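Local coordinates for protein eukaryotic initiation factor 4F subunit p150 (Saccharomyces cerevisiae, PDB 2VSO) that serves in the mRNA cap-binding eIF4F complex as an initial assembly point for the translation apparatus, its middle domain here being the part that binds eIF4A, at residues N71-L84 with V125-F137. Numbering follows the deposited sequence.
Sequences NGETLKAVIEQIFL and VLHYLVARCHAEF
Phe83 pushes its ring as a knob into a hole on the helix 125-137, walled by Leu129, Arg132, Cys133 and Glu136, where two helices of the all-helical MIF4G domain cross at -52° with axes 10.0 Å apart. Arg132 slides past the ring in the opposite direction, laying its CG over one face, 3.8 Å from the ring centroid in a CH-pi contact. At the rim, Cys133 SG lies near the ring plane, 3.4 Å from Phe83 CE1, a sulfur-aromatic contact at the edge. Leu129 CD2 meets Phe83 CE2, the two side chains crossing at about a right angle, and Phe179 of helix 163-185 packs edge-to-face against the same ring. With CG anti to its backbone N (chi1 174°) and the chain then bent twice, Arg132 turns its guanidinium over Glu80. Glu80 CG sits above the middle of that flat group, 3.5 Å from Arg132 CZ, and the carboxylate stacks on it with the planes 11° apart; Glu80 OE2 is well out of the guanidinium plane, so the attraction is of charge alone. The salt bridge goes instead along its own helix, from Arg132 NH1 to Glu136 OE2 at 3.4 Å, while Glu136 OE1 pairs with Lys139. A leucine in place of Arg132 would probably leave the Glu80 carboxylate without its nearby positive charge and Glu136 OE2 without its salt-bridge partner. One turn before Phe83, Ile79 CG2 touches Leu129 CD2 at 4.0 Å and also Arg132 CB. Toward the start of the helix 73-84, the Tyr128 ring turns its edge to the backbone with Lys76 N in its plane, and Tyr128 CE2 comes 3.8 Å from Leu75 CG. Its OH, weakly hydrogen-bonded to Asp113 OD2, lies 3.7 Å from Gly72 CA.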
loop_
_atom_site.group_PDB
_atom_site.type_symbol
_atom_site.label_atom_id
_atom_site.label_comp_id
_atom_site.label_asym_id
_atom_site.label_seq_id
_atom_site.Cartn_x
_atom_site.Cartn_y
_atom_site.Cartn_z
ATOM N N ASN C 71 32.016 -23.940 14.292
ATOM C CA ASN C 71 32.050 -23.293 12.989
ATOM C C ASN C 71 30.921 -22.306 12.768
ATOM O O ASN C 71 30.506 -22.096 11.629
ATOM C CB ASN C 71 32.045 -24.344 11.890
ATOM C CG ASN C 71 33.207 -25.294 12.007
ATOM O OD1 ASN C 71 34.340 -24.869 12.232
ATOM N ND2 ASN C 71 32.938 -26.587 11.872
ATOM N N GLY C 72 30.438 -21.706 13.860
ATOM C CA GLY C 72 29.392 -20.687 13.813
ATOM C C GLY C 72 28.168 -20.992 12.956
ATOM O O GLY C 72 27.532 -20.086 12.418
ATOM N N GLU C 73 27.821 -22.268 12.851
ATOM C CA GLU C 73 26.824 -22.715 11.878
ATOM C C GLU C 73 25.403 -22.158 12.054
ATOM O O GLU C 73 24.692 -21.989 11.070
ATOM C CB GLU C 73 26.779 -24.249 11.814
ATOM C CG GLU C 73 26.893 -24.944 13.161
ATOM C CD GLU C 73 28.248 -25.625 13.363
ATOM O OE1 GLU C 73 29.290 -24.976 13.113
ATOM O OE2 GLU C 73 28.254 -26.808 13.771
ATOM N N THR C 74 25.002 -21.903 13.297
ATOM C CA THR C 74 23.650 -21.474 13.643
ATOM C C THR C 74 23.485 -19.973 13.422
ATOM O O THR C 74 22.452 -19.509 12.956
ATOM C CB THR C 74 23.330 -21.789 15.113
ATOM O OG1 THR C 74 23.063 -23.193 15.262
ATOM C CG2 THR C 74 22.126 -20.982 15.596
ATOM N N LEU C 75 24.527 -19.228 13.766
ATOM C CA LEU C 75 24.587 -17.804 13.500
ATOM C C LEU C 75 24.681 -17.522 12.000
ATOM O O LEU C 75 24.054 -16.598 11.505
ATOM C CB LEU C 75 25.775 -17.193 14.235
ATOM C CG LEU C 75 26.225 -15.795 13.831
ATOM C CD1 LEU C 75 25.127 -14.777 14.090
ATOM C CD2 LEU C 75 27.481 -15.456 14.610
ATOM N N LYS C 76 25.472 -18.304 11.272
ATOM C CA LYS C 76 25.494 -18.175 9.815
ATOM C C LYS C 76 24.076 -18.368 9.315
ATOM O O LYS C 76 23.651 -17.733 8.345
ATOM C CB LYS C 76 26.351 -19.260 9.166
ATOM C CG LYS C 76 27.868 -19.125 9.287
ATOM C CD LYS C 76 28.550 -20.414 8.759
ATOM C CE LYS C 76 30.079 -20.369 8.837
ATOM N NZ LYS C 76 30.680 -21.747 8.896
ATOM N N ALA C 77 23.354 -19.265 9.986
ATOM C CA ALA C 77 22.060 -19.707 9.510
ATOM C C ALA C 77 21.006 -18.609 9.748
ATOM O O ALA C 77 20.123 -18.373 8.921
ATOM C CB ALA C 77 21.678 -21.010 10.189
ATOM N N VAL C 78 21.145 -17.936 10.882
ATOM C CA VAL C 78 20.325 -16.802 11.261
ATOM C C VAL C 78 20.530 -15.602 10.339
ATOM O O VAL C 78 19.558 -15.013 9.881
ATOM C CB VAL C 78 20.624 -16.385 12.702
ATOM C CG1 VAL C 78 20.210 -14.937 12.942
ATOM C CG2 VAL C 78 19.940 -17.334 13.669
ATOM N N ILE C 79 21.782 -15.239 10.063
ATOM C CA ILE C 79 22.053 -14.170 9.095
ATOM C C ILE C 79 21.401 -14.493 7.753
ATOM O O ILE C 79 20.800 -13.637 7.119
ATOM C CB ILE C 79 23.568 -13.956 8.823
ATOM C CG1 ILE C 79 24.327 -13.515 10.079
ATOM C CG2 ILE C 79 23.761 -12.952 7.717
ATOM C CD1 ILE C 79 23.478 -12.821 11.090
ATOM N N GLU C 80 21.533 -15.735 7.315
ATOM C CA GLU C 80 21.094 -16.107 5.981
ATOM C C GLU C 80 19.582 -15.986 5.865
ATOM O O GLU C 80 19.040 -15.687 4.796
ATOM C CB GLU C 80 21.512 -17.531 5.678
ATOM C CG GLU C 80 21.047 -18.030 4.326
ATOM C CD GLU C 80 21.081 -19.544 4.216
ATOM O OE1 GLU C 80 20.928 -20.055 3.089
ATOM O OE2 GLU C 80 21.253 -20.218 5.257
ATOM N N GLN C 81 18.908 -16.219 6.983
ATOM C CA GLN C 81 17.461 -16.164 7.021
ATOM C C GLN C 81 16.948 -14.731 7.093
ATOM O O GLN C 81 15.856 -14.436 6.609
ATOM C CB GLN C 81 16.934 -16.949 8.215
ATOM C CG GLN C 81 16.795 -18.421 7.975
ATOM C CD GLN C 81 16.166 -19.119 9.163
ATOM O OE1 GLN C 81 14.996 -18.897 9.480
ATOM N NE2 GLN C 81 16.939 -19.971 9.828
ATOM N N ILE C 82 17.727 -13.851 7.716
ATOM C CA ILE C 82 17.359 -12.447 7.803
ATOM C C ILE C 82 17.445 -11.833 6.422
ATOM O O ILE C 82 16.618 -11.002 6.057
ATOM C CB ILE C 82 18.253 -11.652 8.769
ATOM C CG1 ILE C 82 18.060 -12.147 10.200
ATOM C CG2 ILE C 82 17.912 -10.174 8.691
ATOM C CD1 ILE C 82 18.938 -11.453 11.209
ATOM N N PHE C 83 18.441 -12.258 5.652
ATOM C CA PHE C 83 18.573 -11.805 4.268
ATOM C C PHE C 83 17.435 -12.301 3.393
ATOM O O PHE C 83 16.878 -11.545 2.597
ATOM C CB PHE C 83 19.905 -12.227 3.659
ATOM C CG PHE C 83 21.008 -11.238 3.868
ATOM C CD1 PHE C 83 21.574 -10.575 2.791
ATOM C CD2 PHE C 83 21.486 -10.966 5.140
ATOM C CE1 PHE C 83 22.610 -9.670 2.979
ATOM C CE2 PHE C 83 22.509 -10.048 5.331
ATOM C CZ PHE C 83 23.067 -9.397 4.250
ATOM N N LEU C 84 17.090 -13.574 3.529
ATOM C CA LEU C 84 15.980 -14.120 2.759
ATOM C C LEU C 84 14.685 -13.352 3.078
ATOM O O LEU C 84 13.919 -13.023 2.175
ATOM C CB LEU C 84 15.833 -15.623 3.017
ATOM C CG LEU C 84 17.033 -16.480 2.579
ATOM C CD1 LEU C 84 16.864 -17.922 3.001
ATOM C CD2 LEU C 84 17.256 -16.408 1.088
ATOM N N VAL C 125 30.396 -10.985 13.001
ATOM C CA VAL C 125 29.101 -10.815 12.370
ATOM C C VAL C 125 29.208 -9.910 11.149
ATOM O O VAL C 125 28.526 -10.127 10.148
ATOM C CB VAL C 125 28.106 -10.189 13.332
ATOM C CG1 VAL C 125 26.704 -10.135 12.704
ATOM C CG2 VAL C 125 28.099 -10.938 14.628
ATOM N N LEU C 126 30.058 -8.889 11.243
ATOM C CA LEU C 126 30.265 -7.950 10.146
ATOM C C LEU C 126 30.760 -8.699 8.929
ATOM O O LEU C 126 30.278 -8.484 7.812
ATOM C CB LEU C 126 31.274 -6.879 10.543
ATOM C CG LEU C 126 30.701 -5.769 11.410
ATOM C CD1 LEU C 126 31.818 -4.972 12.070
ATOM C CD2 LEU C 126 29.769 -4.872 10.580
ATOM N N HIS C 127 31.725 -9.588 9.151
ATOM C CA HIS C 127 32.232 -10.422 8.078
ATOM C C HIS C 127 31.168 -11.381 7.555
ATOM O O HIS C 127 31.102 -11.647 6.357
ATOM C CB HIS C 127 33.464 -11.207 8.498
ATOM C CG HIS C 127 33.855 -12.249 7.500
ATOM N ND1 HIS C 127 33.476 -13.566 7.618
ATOM C CD2 HIS C 127 34.527 -12.148 6.329
ATOM C CE1 HIS C 127 33.919 -14.242 6.572
ATOM N NE2 HIS C 127 34.565 -13.409 5.781
ATOM N N TYR C 128 30.339 -11.902 8.453
ATOM C CA TYR C 128 29.198 -12.720 8.049
ATOM C C TYR C 128 28.237 -11.971 7.099
ATOM O O TYR C 128 27.814 -12.514 6.069
ATOM C CB TYR C 128 28.439 -13.213 9.274
ATOM C CG TYR C 128 28.993 -14.459 9.902
ATOM C CD1 TYR C 128 30.365 -14.662 10.007
ATOM C CD2 TYR C 128 28.149 -15.432 10.403
ATOM C CE1 TYR C 128 30.878 -15.812 10.587
ATOM C CE2 TYR C 128 28.651 -16.584 10.988
ATOM C CZ TYR C 128 30.017 -16.767 11.076
ATOM O OH TYR C 128 30.519 -17.909 11.656
ATOM N N LEU C 129 27.894 -10.728 7.442
ATOM C CA LEU C 129 27.011 -9.925 6.594
ATOM C C LEU C 129 27.558 -9.800 5.170
ATOM O O LEU C 129 26.861 -10.084 4.196
ATOM C CB LEU C 129 26.786 -8.529 7.188
ATOM C CG LEU C 129 26.101 -8.442 8.549
ATOM C CD1 LEU C 129 25.962 -6.995 8.982
ATOM C CD2 LEU C 129 24.757 -9.121 8.522
ATOM N N VAL C 130 28.805 -9.368 5.050
ATOM C CA VAL C 130 29.428 -9.242 3.737
ATOM C C VAL C 130 29.387 -10.560 2.962
ATOM O O VAL C 130 28.901 -10.605 1.833
ATOM C CB VAL C 130 30.893 -8.767 3.833
ATOM C CG1 VAL C 130 31.330 -8.145 2.517
ATOM C CG2 VAL C 130 31.054 -7.772 4.972
ATOM N N ALA C 131 29.889 -11.625 3.580
ATOM C CA ALA C 131 29.977 -12.941 2.938
ATOM C C ALA C 131 28.627 -13.379 2.406
ATOM O O ALA C 131 28.536 -14.015 1.354
ATOM C CB ALA C 131 30.533 -14.005 3.924
ATOM N N ARG C 132 27.579 -13.035 3.141
ATOM C CA ARG C 132 26.228 -13.384 2.733
ATOM C C ARG C 132 25.646 -12.482 1.634
ATOM O O ARG C 132 24.752 -12.923 0.912
ATOM C CB ARG C 132 25.301 -13.446 3.950
ATOM C CG ARG C 132 23.851 -13.660 3.620
ATOM C CD ARG C 132 23.655 -14.938 2.865
ATOM N NE ARG C 132 24.074 -16.093 3.645
ATOM C CZ ARG C 132 24.247 -17.303 3.127
ATOM N NH1 ARG C 132 24.038 -17.496 1.834
ATOM N NH2 ARG C 132 24.636 -18.313 3.894
ATOM N N CYS C 133 26.129 -11.246 1.483
ATOM C CA CYS C 133 25.601 -10.417 0.376
ATOM C C CYS C 133 26.223 -10.940 -0.893
ATOM O O CYS C 133 25.559 -11.069 -1.915
ATOM C CB CYS C 133 25.913 -8.911 0.494
ATOM S SG CYS C 133 25.450 -8.105 2.028
ATOM N N HIS C 134 27.517 -11.232 -0.804
ATOM C CA HIS C 134 28.279 -11.796 -1.913
ATOM C C HIS C 134 27.643 -13.078 -2.403
ATOM O O HIS C 134 27.477 -13.288 -3.602
ATOM C CB HIS C 134 29.705 -12.079 -1.480
ATOM C CG HIS C 134 30.607 -10.884 -1.530
ATOM N ND1 HIS C 134 30.763 -10.118 -2.668
ATOM C CD2 HIS C 134 31.419 -10.342 -0.599
ATOM C CE1 HIS C 134 31.624 -9.146 -2.424
ATOM N NE2 HIS C 134 32.043 -9.263 -1.176
ATOM N N ALA C 135 27.271 -13.936 -1.469
ATOM C CA ALA C 135 26.596 -15.170 -1.840
ATOM C C ALA C 135 25.291 -14.870 -2.567
ATOM O O ALA C 135 25.074 -15.323 -3.692
ATOM C CB ALA C 135 26.348 -16.042 -0.614
ATOM N N GLU C 136 24.424 -14.093 -1.927
ATOM C CA GLU C 136 23.124 -13.790 -2.509
ATOM C C GLU C 136 23.274 -12.966 -3.789
ATOM O O GLU C 136 22.499 -13.119 -4.729
ATOM C CB GLU C 136 22.220 -13.087 -1.488
ATOM C CG GLU C 136 22.120 -13.803 -0.130
ATOM C CD GLU C 136 21.493 -15.193 -0.217
ATOM O OE1 GLU C 136 21.246 -15.676 -1.335
ATOM O OE2 GLU C 136 21.240 -15.807 0.841
ATOM N N PHE C 137 24.286 -12.110 -3.832
ATOM C CA PHE C 137 24.511 -11.262 -4.994
ATOM C C PHE C 137 24.927 -12.104 -6.187
ATOM O O PHE C 137 24.380 -11.963 -7.278
ATOM C CB PHE C 137 25.582 -10.201 -4.695
ATOM C CG PHE C 137 25.579 -9.035 -5.653
ATOM C CD1 PHE C 137 24.604 -8.036 -5.561
ATOM C CD2 PHE C 137 26.548 -8.929 -6.643
ATOM C CE1 PHE C 137 24.596 -6.949 -6.440
ATOM C CE2 PHE C 137 26.549 -7.853 -7.524
ATOM C CZ PHE C 137 25.570 -6.858 -7.421
#